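Local atomic coordinates of 2-dehydropantoate 2-reductase (Geobacter metallireducens, PDB entry 3HN2), a protein that probably catalyses the NADPH-dependent reduction of 2-dehydropantoate (ketopantoate) to (R)-pantoate, a step in the biosynthesis of pantothenate. Residues 5-10 with 28-33; 72-77 with 98-103; 65-70 with 90-95. All coordinates share one frame; numbering follows the deposited sequence.

Interaction 1. Residues 5-10 with 28-33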
ATOM      1  N   ILE A   5      31.765  -0.018   7.464  1.00 60.47           N
ATOM      2  CA  ILE A   5      30.692  -0.842   6.898  1.00 55.37           C
ATOM      3  C   ILE A   5      31.172  -1.710   5.728  1.00 51.34           C
ATOM      4  O   ILE A   5      31.890  -1.232   4.849  1.00 51.84           O
ATOM      5  CB  ILE A   5      29.446   0.026   6.514  1.00 57.98           C
ATOM      6  CG1 ILE A   5      28.502   0.169   7.707  1.00 53.21           C
ATOM      7  CG2 ILE A   5      28.638  -0.581   5.370  1.00 56.01           C
ATOM      8  CD1 ILE A   5      28.760   1.350   8.584  1.00 52.09           C
ATOM      9  N   ALA A   6      30.796  -2.990   5.754  1.00 49.53           N
ATOM     10  CA  ALA A   6      30.979  -3.897   4.620  1.00 45.95           C
ATOM     11  C   ALA A   6      29.631  -4.418   4.141  1.00 41.60           C
ATOM     12  O   ALA A   6      28.798  -4.819   4.955  1.00 42.16           O
ATOM     13  CB  ALA A   6      31.880  -5.063   4.995  1.00 41.38           C
ATOM     14  N   ILE A   7      29.430  -4.428   2.824  1.00 37.94           N
ATOM     15  CA  ILE A   7      28.193  -4.950   2.232  1.00 40.51           C
ATOM     16  C   ILE A   7      28.421  -6.321   1.616  1.00 40.44           C
ATOM     17  O   ILE A   7      29.182  -6.463   0.658  1.00 42.45           O
ATOM     18  CB  ILE A   7      27.608  -4.005   1.138  1.00 44.92           C
ATOM     19  CG1 ILE A   7      27.464  -2.561   1.650  1.00 23.40           C
ATOM     20  CG2 ILE A   7      26.292  -4.562   0.590  1.00 36.12           C
ATOM     21  CD1 ILE A   7      26.529  -2.399   2.844  1.00 35.97           C
ATOM     22  N   VAL A   8      27.750  -7.327   2.167  1.00 44.26           N
ATOM     23  CA  VAL A   8      27.875  -8.702   1.684  1.00 42.31           C
ATOM     24  C   VAL A   8      26.534  -9.179   1.116  1.00 41.00           C
ATOM     25  O   VAL A   8      25.626  -9.583   1.842  1.00 34.07           O
ATOM     26  CB  VAL A   8      28.424  -9.637   2.790  1.00 36.15           C
ATOM     27  CG1 VAL A   8      28.397 -11.090   2.350  1.00 26.01           C
ATOM     28  CG2 VAL A   8      29.848  -9.222   3.157  1.00 48.10           C
ATOM     29  N   GLY A   9      26.419  -9.102  -0.201  1.00 50.80           N
ATOM     30  CA  GLY A   9      25.169  -9.401  -0.884  1.00 56.59           C
ATOM     31  C   GLY A   9      25.231  -8.853  -2.288  1.00 63.33           C
ATOM     32  O   GLY A   9      25.302  -9.619  -3.257  1.00 71.23           O
ATOM     33  N   ALA A  10      25.226  -7.522  -2.381  1.00 60.05           N
ATOM     34  CA  ALA A  10      25.242  -6.781  -3.649  1.00 60.96           C
ATOM     35  C   ALA A  10      24.018  -7.072  -4.522  1.00 63.50           C
ATOM     36  O   ALA A  10      24.095  -7.067  -5.755  1.00 68.36           O
ATOM     37  CB  ALA A  10      26.557  -7.007  -4.420  1.00 60.65           C
ATOM     38  N   VAL A  28      31.864   2.835   3.512  1.00 62.15           N
ATOM     39  CA  VAL A  28      31.187   1.657   2.981  1.00 57.31           C
ATOM     40  C   VAL A  28      32.087   0.912   1.998  1.00 57.49           C
ATOM     41  O   VAL A  28      32.685   1.515   1.105  1.00 61.32           O
ATOM     42  CB  VAL A  28      29.820   2.042   2.339  1.00 54.89           C
ATOM     43  CG1 VAL A  28      29.122   0.838   1.755  1.00 56.53           C
ATOM     44  CG2 VAL A  28      28.916   2.678   3.376  1.00 43.67           C
ATOM     45  N   HIS A  29      32.183  -0.401   2.188  1.00 58.84           N
ATOM     46  CA  HIS A  29      33.020  -1.273   1.374  1.00 57.56           C
ATOM     47  C   HIS A  29      32.154  -2.370   0.775  1.00 54.71           C
ATOM     48  O   HIS A  29      31.701  -3.262   1.483  1.00 55.90           O
ATOM     49  CB  HIS A  29      34.130  -1.895   2.229  1.00 56.91           C
ATOM     50  CG  HIS A  29      34.955  -0.892   2.972  1.00 57.49           C
ATOM     51  ND1 HIS A  29      34.570  -0.364   4.186  1.00 69.15           N
ATOM     52  CD2 HIS A  29      36.142  -0.316   2.671  1.00 65.83           C
ATOM     53  CE1 HIS A  29      35.485   0.496   4.599  1.00 69.62           C
ATOM     54  NE2 HIS A  29      36.449   0.543   3.698  1.00 73.41           N
ATOM     55  N   PHE A  30      31.916  -2.295  -0.529  1.00 51.54           N
ATOM     56  CA  PHE A  30      31.082  -3.276  -1.209  1.00 52.43           C
ATOM     57  C   PHE A  30      31.870  -4.521  -1.623  1.00 57.30           C
ATOM     58  O   PHE A  30      32.964  -4.418  -2.186  1.00 62.51           O
ATOM     59  CB  PHE A  30      30.441  -2.657  -2.450  1.00 52.53           C
ATOM     60  CG  PHE A  30      29.358  -1.661  -2.157  1.00 56.25           C
ATOM     61  CD1 PHE A  30      28.035  -2.067  -2.053  1.00 65.10           C
ATOM     62  CD2 PHE A  30      29.656  -0.311  -2.013  1.00 61.82           C
ATOM     63  CE1 PHE A  30      27.025  -1.143  -1.798  1.00 61.81           C
ATOM     64  CE2 PHE A  30      28.653   0.620  -1.765  1.00 61.72           C
ATOM     65  CZ  PHE A  30      27.338   0.202  -1.654  1.00 63.22           C
ATOM     66  N   LEU A  31      31.308  -5.696  -1.343  1.00 55.68           N
ATOM     67  CA  LEU A  31      31.837  -6.945  -1.880  1.00 55.42           C
ATOM     68  C   LEU A  31      31.060  -7.341  -3.137  1.00 58.66           C
ATOM     69  O   LEU A  31      29.981  -7.932  -3.057  1.00 61.00           O
ATOM     70  CB  LEU A  31      31.808  -8.067  -0.830  1.00 57.24           C
ATOM     71  CG  LEU A  31      32.536  -9.387  -1.147  1.00 54.10           C
ATOM     72  CD1 LEU A  31      34.003  -9.161  -1.490  1.00 45.67           C
ATOM     73  CD2 LEU A  31      32.408 -10.386  -0.001  1.00 43.65           C
ATOM     74  N   LEU A  32      31.616  -6.988  -4.294  1.00 61.18           N
ATOM     75  CA  LEU A  32      31.012  -7.309  -5.585  1.00 58.95           C
ATOM     76  C   LEU A  32      31.531  -8.635  -6.131  1.00 61.37           C
ATOM     77  O   LEU A  32      32.649  -9.054  -5.818  1.00 65.66           O
ATOM     78  CB  LEU A  32      31.279  -6.203  -6.610  1.00 57.72           C
ATOM     79  CG  LEU A  32      30.705  -4.781  -6.493  1.00 66.95           C
ATOM     80  CD1 LEU A  32      29.305  -4.712  -5.868  1.00 63.81           C
ATOM     81  CD2 LEU A  32      31.672  -3.864  -5.771  1.00 69.24           C
ATOM     82  N   ARG A  33      30.714  -9.277  -6.960  1.00 60.78           N
ATOM     83  CA  ARG A  33      31.059 -10.555  -7.565  1.00 60.92           C
ATOM     84  C   ARG A  33      30.804 -10.500  -9.069  1.00 65.80           C
ATOM     85  O   ARG A  33      31.740 -10.384  -9.859  1.00 68.11           O
ATOM     86  CB  ARG A  33      30.249 -11.684  -6.915  1.00 60.27           C
ATOM     87  CG  ARG A  33      30.726 -13.091  -7.244  1.00 50.62           C
ATOM     88  CD  ARG A  33      29.601 -14.086  -7.055  1.00 47.26           C
ATOM     89  NE  ARG A  33      29.935 -15.411  -7.571  1.00 49.45           N
ATOM     90  CZ  ARG A  33      29.749 -16.551  -6.909  1.00 53.79           C
ATOM     91  NH1 ARG A  33      30.085 -17.705  -7.467  1.00 49.33           N
ATOM     92  NH2 ARG A  33      29.218 -16.545  -5.694  1.00 68.61           N
TER
HETATM   93  O   HOH W   1      28.164 -10.360  -3.274  1.00 45.04           O

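Interaction 2. Residues 72-77 with 98-103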
ATOM      1  N   LEU A  72      30.853  -3.011  11.199  1.00 54.67           N
ATOM      2  CA  LEU A  72      29.548  -3.559  10.881  1.00 50.62           C
ATOM      3  C   LEU A  72      29.587  -4.248   9.525  1.00 51.23           C
ATOM      4  O   LEU A  72      30.133  -3.702   8.564  1.00 47.57           O
ATOM      5  CB  LEU A  72      28.498  -2.441  10.865  1.00 50.86           C
ATOM      6  CG  LEU A  72      27.075  -2.762  10.394  1.00 49.65           C
ATOM      7  CD1 LEU A  72      26.355  -3.663  11.384  1.00 48.33           C
ATOM      8  CD2 LEU A  72      26.294  -1.485  10.183  1.00 54.13           C
ATOM      9  N   VAL A  73      29.023  -5.451   9.448  1.00 47.10           N
ATOM     10  CA  VAL A  73      28.789  -6.067   8.146  1.00 46.31           C
ATOM     11  C   VAL A  73      27.297  -6.294   7.881  1.00 41.24           C
ATOM     12  O   VAL A  73      26.631  -7.052   8.587  1.00 41.30           O
ATOM     13  CB  VAL A  73      29.682  -7.331   7.886  1.00 51.10           C
ATOM     14  CG1 VAL A  73      29.839  -8.174   9.129  1.00 39.47           C
ATOM     15  CG2 VAL A  73      29.147  -8.162   6.715  1.00 55.35           C
ATOM     16  N   LEU A  74      26.781  -5.577   6.885  1.00 44.10           N
ATOM     17  CA  LEU A  74      25.424  -5.776   6.377  1.00 33.78           C
ATOM     18  C   LEU A  74      25.396  -6.969   5.452  1.00 26.18           C
ATOM     19  O   LEU A  74      25.972  -6.922   4.365  1.00 31.76           O
ATOM     20  CB  LEU A  74      24.971  -4.565   5.573  1.00 40.13           C
ATOM     21  CG  LEU A  74      23.834  -3.682   6.061  1.00 46.28           C
ATOM     22  CD1 LEU A  74      24.346  -2.707   7.098  1.00 52.68           C
ATOM     23  CD2 LEU A  74      23.266  -2.941   4.864  1.00 47.48           C
ATOM     24  N   VAL A  75      24.736  -8.038   5.882  1.00 22.18           N
ATOM     25  CA  VAL A  75      24.520  -9.194   5.029  1.00 29.93           C
ATOM     26  C   VAL A  75      23.206  -9.008   4.241  1.00 42.29           C
ATOM     27  O   VAL A  75      22.126  -8.890   4.826  1.00 43.37           O
ATOM     28  CB  VAL A  75      24.506 -10.502   5.841  1.00 27.29           C
ATOM     29  CG1 VAL A  75      24.467 -11.702   4.918  1.00 35.04           C
ATOM     30  CG2 VAL A  75      25.740 -10.587   6.742  1.00 39.02           C
ATOM     31  N   GLY A  76      23.325  -8.944   2.917  1.00 40.48           N
ATOM     32  CA  GLY A  76      22.176  -8.856   2.022  1.00 48.21           C
ATOM     33  C   GLY A  76      22.149 -10.004   1.030  1.00 54.59           C
ATOM     34  O   GLY A  76      21.509  -9.907  -0.023  1.00 54.73           O
ATOM     35  N   LEU A  77      22.850 -11.086   1.378  1.00 56.64           N
ATOM     36  CA  LEU A  77      22.939 -12.300   0.562  1.00 58.64           C
ATOM     37  C   LEU A  77      21.588 -12.958   0.343  1.00 60.65           C
ATOM     38  O   LEU A  77      20.708 -12.889   1.197  1.00 68.87           O
ATOM     39  CB  LEU A  77      23.847 -13.334   1.238  1.00 57.59           C
ATOM     40  CG  LEU A  77      25.369 -13.310   1.105  1.00 60.07           C
ATOM     41  CD1 LEU A  77      25.971 -14.237   2.147  1.00 53.27           C
ATOM     42  CD2 LEU A  77      25.827 -13.705  -0.295  1.00 43.03           C
ATOM     43  N   GLN A  98      30.078  -6.253  14.518  1.00 63.58           N
ATOM     44  CA  GLN A  98      28.712  -6.735  14.634  1.00 60.85           C
ATOM     45  C   GLN A  98      28.083  -6.996  13.269  1.00 62.92           C
ATOM     46  O   GLN A  98      28.357  -6.291  12.297  1.00 65.67           O
ATOM     47  CB  GLN A  98      27.866  -5.798  15.498  1.00 59.50           C
ATOM     48  CG  GLN A  98      28.210  -4.328  15.378  1.00 66.02           C
ATOM     49  CD  GLN A  98      27.786  -3.538  16.599  1.00 68.08           C
ATOM     50  OE1 GLN A  98      26.726  -3.783  17.178  1.00 56.48           O
ATOM     51  NE2 GLN A  98      28.618  -2.582  17.001  1.00 80.84           N
ATOM     52  N   ILE A  99      27.254  -8.032  13.205  1.00 57.07           N
ATOM     53  CA  ILE A  99      26.747  -8.542  11.939  1.00 55.70           C
ATOM     54  C   ILE A  99      25.243  -8.287  11.806  1.00 54.31           C
ATOM     55  O   ILE A  99      24.446  -8.727  12.638  1.00 56.36           O
ATOM     56  CB  ILE A  99      27.090 -10.045  11.775  1.00 56.56           C
ATOM     57  CG1 ILE A  99      28.586 -10.279  12.035  1.00 59.87           C
ATOM     58  CG2 ILE A  99      26.714 -10.531  10.390  1.00 60.03           C
ATOM     59  CD1 ILE A  99      28.965 -11.696  12.406  1.00 53.40           C
ATOM     60  N   LEU A 100      24.869  -7.555  10.761  1.00 45.59           N
ATOM     61  CA  LEU A 100      23.476  -7.179  10.532  1.00 41.32           C
ATOM     62  C   LEU A 100      22.902  -7.942   9.350  1.00 38.92           C
ATOM     63  O   LEU A 100      23.348  -7.775   8.213  1.00 36.92           O
ATOM     64  CB  LEU A 100      23.354  -5.664  10.323  1.00 45.64           C
ATOM     65  CG  LEU A 100      22.035  -4.973   9.940  1.00 37.21           C
ATOM     66  CD1 LEU A 100      20.882  -5.409  10.810  1.00 33.37           C
ATOM     67  CD2 LEU A 100      22.210  -3.471  10.059  1.00 26.45           C
ATOM     68  N   THR A 101      21.914  -8.786   9.628  1.00 29.48           N
ATOM     69  CA  THR A 101      21.266  -9.563   8.582  1.00 31.94           C
ATOM     70  C   THR A 101      19.931  -8.918   8.129  1.00 35.06           C
ATOM     71  O   THR A 101      19.081  -8.556   8.952  1.00 29.78           O
ATOM     72  CB  THR A 101      21.153 -11.058   8.992  1.00 22.77           C
ATOM     73  OG1 THR A 101      21.039 -11.878   7.828  1.00 47.85           O
ATOM     74  CG2 THR A 101      19.995 -11.320   9.927  1.00 38.08           C
ATOM     75  N   LEU A 102      19.784  -8.742   6.818  1.00 38.57           N
ATOM     76  CA  LEU A 102      18.591  -8.102   6.241  1.00 46.48           C
ATOM     77  C   LEU A 102      17.872  -9.006   5.248  1.00 48.31           C
ATOM     78  O   LEU A 102      16.917  -8.592   4.589  1.00 48.42           O
ATOM     79  CB  LEU A 102      18.967  -6.796   5.543  1.00 47.06           C
ATOM     80  CG  LEU A 102      19.199  -5.525   6.355  1.00 50.53           C
ATOM     81  CD1 LEU A 102      19.783  -4.461   5.456  1.00 49.52           C
ATOM     82  CD2 LEU A 102      17.915  -5.033   6.978  1.00 39.55           C
ATOM     83  N   GLN A 103      18.342 -10.243   5.155  1.00 49.60           N
ATOM     84  CA  GLN A 103      17.809 -11.223   4.219  1.00 43.79           C
ATOM     85  C   GLN A 103      16.471 -11.793   4.667  1.00 40.60           C
ATOM     86  O   GLN A 103      16.009 -11.528   5.773  1.00 38.77           O
ATOM     87  CB  GLN A 103      18.837 -12.329   3.978  1.00 47.40           C
ATOM     88  CG  GLN A 103      20.075 -12.193   4.859  1.00 49.94           C
ATOM     89  CD  GLN A 103      20.964 -13.416   4.852  1.00 45.48           C
ATOM     90  OE1 GLN A 103      21.218 -14.008   5.895  1.00 70.53           O
ATOM     91  NE2 GLN A 103      21.444 -13.800   3.676  1.00 34.15           N
TER

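Interaction 3. Residues 65-70 with 90-95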
ATOM      1  N   GLU A  65      39.030 -10.848   2.193  1.00 68.26           N
ATOM      2  CA  GLU A  65      40.331 -10.715   2.869  1.00 68.13           C
ATOM      3  C   GLU A  65      41.095  -9.448   2.480  1.00 69.52           C
ATOM      4  O   GLU A  65      42.036  -9.049   3.169  1.00 70.79           O
ATOM      5  CB  GLU A  65      41.207 -11.965   2.678  1.00 64.29           C
ATOM      6  CG  GLU A  65      41.284 -12.511   1.252  1.00 72.99           C
ATOM      7  CD  GLU A  65      40.307 -13.650   0.994  1.00 71.45           C
ATOM      8  OE1 GLU A  65      40.720 -14.660   0.382  1.00 74.13           O
ATOM      9  OE2 GLU A  65      39.131 -13.544   1.404  1.00 62.91           O
ATOM     10  N   GLU A  66      40.679  -8.822   1.379  1.00 69.85           N
ATOM     11  CA  GLU A  66      41.228  -7.538   0.946  1.00 68.16           C
ATOM     12  C   GLU A  66      40.634  -6.387   1.758  1.00 66.57           C
ATOM     13  O   GLU A  66      41.309  -5.389   2.016  1.00 70.90           O
ATOM     14  CB  GLU A  66      40.961  -7.319  -0.545  1.00 70.44           C
ATOM     15  CG  GLU A  66      41.487  -8.429  -1.459  1.00 72.39           C
ATOM     16  CD  GLU A  66      41.057  -8.268  -2.911  1.00 72.97           C
ATOM     17  OE1 GLU A  66      41.704  -8.877  -3.791  1.00 83.58           O
ATOM     18  OE2 GLU A  66      40.074  -7.540  -3.182  1.00 84.31           O
ATOM     19  N   ILE A  67      39.370  -6.536   2.151  1.00 66.09           N
ATOM     20  CA  ILE A  67      38.656  -5.534   2.950  1.00 59.64           C
ATOM     21  C   ILE A  67      39.154  -5.522   4.396  1.00 56.96           C
ATOM     22  O   ILE A  67      39.447  -4.462   4.946  1.00 54.88           O
ATOM     23  CB  ILE A  67      37.127  -5.777   2.943  1.00 55.70           C
ATOM     24  CG1 ILE A  67      36.620  -6.014   1.517  1.00 61.74           C
ATOM     25  CG2 ILE A  67      36.391  -4.616   3.597  1.00 65.66           C
ATOM     26  CD1 ILE A  67      35.125  -6.270   1.396  1.00 59.00           C
ATOM     27  N   GLY A  68      39.244  -6.704   4.999  1.00 56.54           N
ATOM     28  CA  GLY A  68      39.725  -6.837   6.370  1.00 61.57           C
ATOM     29  C   GLY A  68      38.673  -6.525   7.419  1.00 66.68           C
ATOM     30  O   GLY A  68      37.494  -6.377   7.086  1.00 70.77           O
ATOM     31  N   PRO A  69      39.096  -6.430   8.697  1.00 70.57           N
ATOM     32  CA  PRO A  69      38.220  -6.174   9.850  1.00 70.14           C
ATOM     33  C   PRO A  69      37.346  -4.928   9.696  1.00 68.55           C
ATOM     34  O   PRO A  69      37.811  -3.898   9.210  1.00 69.71           O
ATOM     35  CB  PRO A  69      39.212  -5.996  11.005  1.00 70.88           C
ATOM     36  CG  PRO A  69      40.398  -6.789  10.597  1.00 67.71           C
ATOM     37  CD  PRO A  69      40.502  -6.588   9.114  1.00 66.59           C
ATOM     38  N   MET A  70      36.084  -5.050  10.099  1.00 69.97           N
ATOM     39  CA  MET A  70      35.090  -3.983   9.972  1.00 65.84           C
ATOM     40  C   MET A  70      34.406  -3.716  11.318  1.00 64.43           C
ATOM     41  O   MET A  70      34.628  -4.443  12.287  1.00 66.75           O
ATOM     42  CB  MET A  70      34.041  -4.370   8.922  1.00 63.29           C
ATOM     43  CG  MET A  70      34.567  -4.549   7.499  1.00 55.36           C
ATOM     44  SD  MET A  70      34.495  -3.050   6.490  1.00 42.91           S
ATOM     45  CE  MET A  70      36.152  -2.397   6.700  1.00 46.01           C
ATOM     46  N   ARG A  90      34.100 -14.268   7.775  1.00 55.40           N
ATOM     47  CA  ARG A  90      35.247 -14.457   8.699  1.00 56.43           C
ATOM     48  C   ARG A  90      36.425 -13.460   8.602  1.00 61.43           C
ATOM     49  O   ARG A  90      36.888 -12.986   9.647  1.00 66.35           O
ATOM     50  CB  ARG A  90      35.718 -15.934   8.725  1.00 55.25           C
ATOM     51  CG  ARG A  90      37.210 -16.196   8.988  1.00 70.27           C
ATOM     52  CD  ARG A  90      37.575 -16.239  10.474  1.00 83.34           C
ATOM     53  NE  ARG A  90      37.388 -17.562  11.067  1.00 95.62           N
ATOM     54  CZ  ARG A  90      36.330 -17.926  11.788  1.00110.44           C
ATOM     55  NH1 ARG A  90      36.260 -19.156  12.280  1.00114.84           N
ATOM     56  NH2 ARG A  90      35.341 -17.071  12.023  1.00109.63           N
ATOM     57  N   PRO A  91      36.904 -13.118   7.373  1.00 63.16           N
ATOM     58  CA  PRO A  91      37.952 -12.083   7.303  1.00 61.07           C
ATOM     59  C   PRO A  91      37.539 -10.672   7.760  1.00 62.48           C
ATOM     60  O   PRO A  91      38.407  -9.854   8.066  1.00 66.30           O
ATOM     61  CB  PRO A  91      38.312 -12.050   5.813  1.00 61.74           C
ATOM     62  CG  PRO A  91      37.839 -13.346   5.266  1.00 58.52           C
ATOM     63  CD  PRO A  91      36.599 -13.639   6.023  1.00 63.15           C
ATOM     64  N   LEU A  92      36.235 -10.401   7.805  1.00 59.72           N
ATOM     65  CA  LEU A  92      35.713  -9.092   8.201  1.00 57.09           C
ATOM     66  C   LEU A  92      35.487  -8.964   9.707  1.00 57.06           C
ATOM     67  O   LEU A  92      35.198  -7.874  10.204  1.00 57.10           O
ATOM     68  CB  LEU A  92      34.399  -8.802   7.469  1.00 53.78           C
ATOM     69  CG  LEU A  92      34.349  -9.030   5.958  1.00 55.16           C
ATOM     70  CD1 LEU A  92      32.912  -9.162   5.479  1.00 38.62           C
ATOM     71  CD2 LEU A  92      35.062  -7.909   5.226  1.00 53.43           C
ATOM     72  N   VAL A  93      35.623 -10.073  10.428  1.00 61.27           N
ATOM     73  CA  VAL A  93      35.279 -10.120  11.850  1.00 64.58           C
ATOM     74  C   VAL A  93      36.489  -9.919  12.771  1.00 67.40           C
ATOM     75  O   VAL A  93      37.460 -10.678  12.730  1.00 72.61           O
ATOM     76  CB  VAL A  93      34.508 -11.431  12.199  1.00 64.28           C
ATOM     77  CG1 VAL A  93      34.299 -11.584  13.703  1.00 66.54           C
ATOM     78  CG2 VAL A  93      33.164 -11.466  11.480  1.00 61.63           C
ATOM     79  N   GLU A  94      36.418  -8.865  13.579  1.00 70.94           N
ATOM     80  CA  GLU A  94      37.356  -8.623  14.672  1.00 76.78           C
ATOM     81  C   GLU A  94      36.516  -8.548  15.949  1.00 77.62           C
ATOM     82  O   GLU A  94      35.290  -8.471  15.872  1.00 77.38           O
ATOM     83  CB  GLU A  94      38.135  -7.321  14.425  1.00 79.64           C
ATOM     84  CG  GLU A  94      39.308  -7.029  15.382  1.00 96.49           C
ATOM     85  CD  GLU A  94      40.226  -8.226  15.608  1.00112.00           C
ATOM     86  OE1 GLU A  94      40.860  -8.693  14.636  1.00119.62           O
ATOM     87  OE2 GLU A  94      40.322  -8.689  16.765  1.00110.51           O
ATOM     88  N   GLU A  95      37.166  -8.603  17.111  1.00 78.79           N
ATOM     89  CA  GLU A  95      36.495  -8.424  18.397  1.00 79.18           C
ATOM     90  C   GLU A  95      35.802  -7.060  18.448  1.00 77.23           C
ATOM     91  O   GLU A  95      36.460  -6.019  18.515  1.00 79.28           O
ATOM     92  CB  GLU A  95      37.503  -8.563  19.543  1.00 81.37           C
ATOM     93  CG  GLU A  95      36.911  -8.405  20.942  1.00 86.25           C
ATOM     94  CD  GLU A  95      37.956  -8.057  21.988  1.00 89.56           C
ATOM     95  OE1 GLU A  95      39.017  -7.503  21.620  1.00 88.98           O
ATOM     96  OE2 GLU A  95      37.716  -8.332  23.182  1.00 94.90           O
TER

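Interaction 1. Residues 5-10 with 28-33
Ile5 O is gripped twice by one residue, His29. The backbone N of His29 donates to it at 2.8 Å, with a bent N-H...O angle of 138°. His29 ND1 also reaches Ile5 O, at 2.9 Å, and the oxygen lies close to the ring plane. The two donors come from opposite faces of the carbonyl plane. The imidazole sits there because CG is anti to the carbonyl carbon (chi1 -54°), on the side of its own backbone N. The ND1 bond holds the ring in its rotation. The parallel ladder continues with Ile7 N to His29 O at 2.9 Å and Leu31 N to Ile7 O at 3.0 Å.

The side chains of Ile5, Ile7, Val28 and Phe30 share one face of the sheet. Ile7 CG1 stands over the Phe30 ring in a CH-pi contact, 4.1 Å from the ring centroid, and also touches Val28 CG1. Ile5 CG2 meets Val28 CG2 at 3.8 Å. Helix 14-23 packs on Val28 and Phe30. Past the strand ends, Ala10 CB rests on Leu32 CD1. A water donates to Leu31 O and, weakly, to Gly9 O.

Strand 5-8, helix 14-23 and strand 28-31 form a beta-alpha-beta unit. With the GxGxxG-type turn that begins at Gly9, it is consistent with the first, dinucleotide-binding beta-alpha-beta unit of a Rossmann fold.

Interaction 2. Residues 72-77 with 98-103
The Gln103 side-chain amide is the flat group of this contact. Val75 CG1 lies over one of its faces, 3.9 Å from Gln103 CD. At its edge, near the amide plane, is Leu77 O. Gln103 NE2 donates to this oxygen at 2.7 Å, and the N-H...O angle of 162° is fairly straight. Seen from Leu77, however, the donor stands above the carbonyl plane and not on a lone pair. The other end of the amide, OE1, is hydrogen-bonded to Tyr85 OH. The group is thus fixed at both polar ends. A leucine in place of Gln103 would probably leave Leu77 O without this donor and the Tyr85 hydroxyl without its amide partner, so that the two loops would be less firmly tied.

The strands are parallel and in register. Val73 N donates to Gln98 O, Leu100 N to Val73 O, Val75 N to Leu100 O at 2.7 Å, and Leu102 N to Val75 O at 3.1 Å.

Val75 has CG1 anti to the backbone N (chi1 -172°). This turns CG1 to the Gln103 amide and leaves CG2 against Ile99 CG2 at 3.8 Å. On the same face Val73 CG1 runs beside Ile99 CG1. Leu72, Leu74 and Leu100 lie on the other face. Leu74 CD1 is 3.7 Å from Leu100 CD2, and Leu74 CD2 is 3.8 Å from CD1 of Leu102, just past the strand. Leu72 CD1 reaches Leu100 CB.

Helix 85-89 links the two strands in a beta-alpha-beta unit. Strand 5-8 flanks strand 72-75 and strand 121-129 flanks strand 98-101, so the pair lies inside the large sheet. Helix 108-115 packs on Thr101 and Gln103.

Interaction 3. Residues 65-70 with 90-95
Leu92 has CG anti to its carbonyl carbon (chi1 -48°), and chi2 is extended. This swings the CD2 methyl over to Ile67 and Gly68, where the short helix gives way to loop. There it sits 3.7 Å from Ile67 CB and 3.4 Å from Gly68 O. The same methyl meets Met70 CG at a longer 4.1 Å. Met70 starts like Leu92, with CG beside the backbone N, then bends at chi2 and chi3, so its sulfur leads away from residues 90-95.

The backbones also meet at Leu92. Met70 N donates to Leu92 O at 3.0 Å, bent at the hydrogen (147°) and tilted from the carbonyl plane. Pro69 CA makes a CA-H...O contact to the same oxygen. In return, the CA-H of Leu92 points at Gly68 O, with an angle of 161° at the hydrogen. One N-H...O bond and two CA-H...O contacts thus hold the backbones together.

Gly68, the first residue past the short helix, has a positive phi. A side chain there would run into Pro69 CD, so glycine suits the site. Pro91 CB lies against Glu65 CA at 3.8 Å, and the Glu65 side chain runs alongside the proline ring. Pro69 CB touches Glu94 CB at 3.8 Å. The Glu94 carboxylate bends back to its own chain, where Glu95 N donates to OE2 at 3.2 Å from above the carboxylate plane.

Thr97 OG1 is hydrogen-bonded to both Met70 O and Glu94 N, a further tie between the segments. The contact joins the end of helix 64-67 to the loop between helix 85-89 and strand 98-101. Met70 also touches Ala6 of strand 5-8 and Leu92 touches Val8, while Ile67 touches Tyr61 of strand 60-61.

In the fold
All three contacts lie in the predicted NADP-binding, Rossmann-type half of the chain. Interactions 1 and 2 share the large sheet, with centres about 10 Å apart. Strands 5-8 and 72-75 are neighbours there and join the two pairs into four adjacent parallel strands, in the order 28-31, 5-8, 72-75, 98-101. Interaction 1 closes before the others open, whereas interactions 2 and 3 alternate along the chain. Interaction 3 is about 12 Å from interaction 1 and 13 Å from interaction 2, centre to centre. It ties together connections at the amino ends of strands 72-75 and 98-101. Gly9 lies at the carboxyl end of strand 5-8, the side on which Rossmann folds bind their dinucleotide.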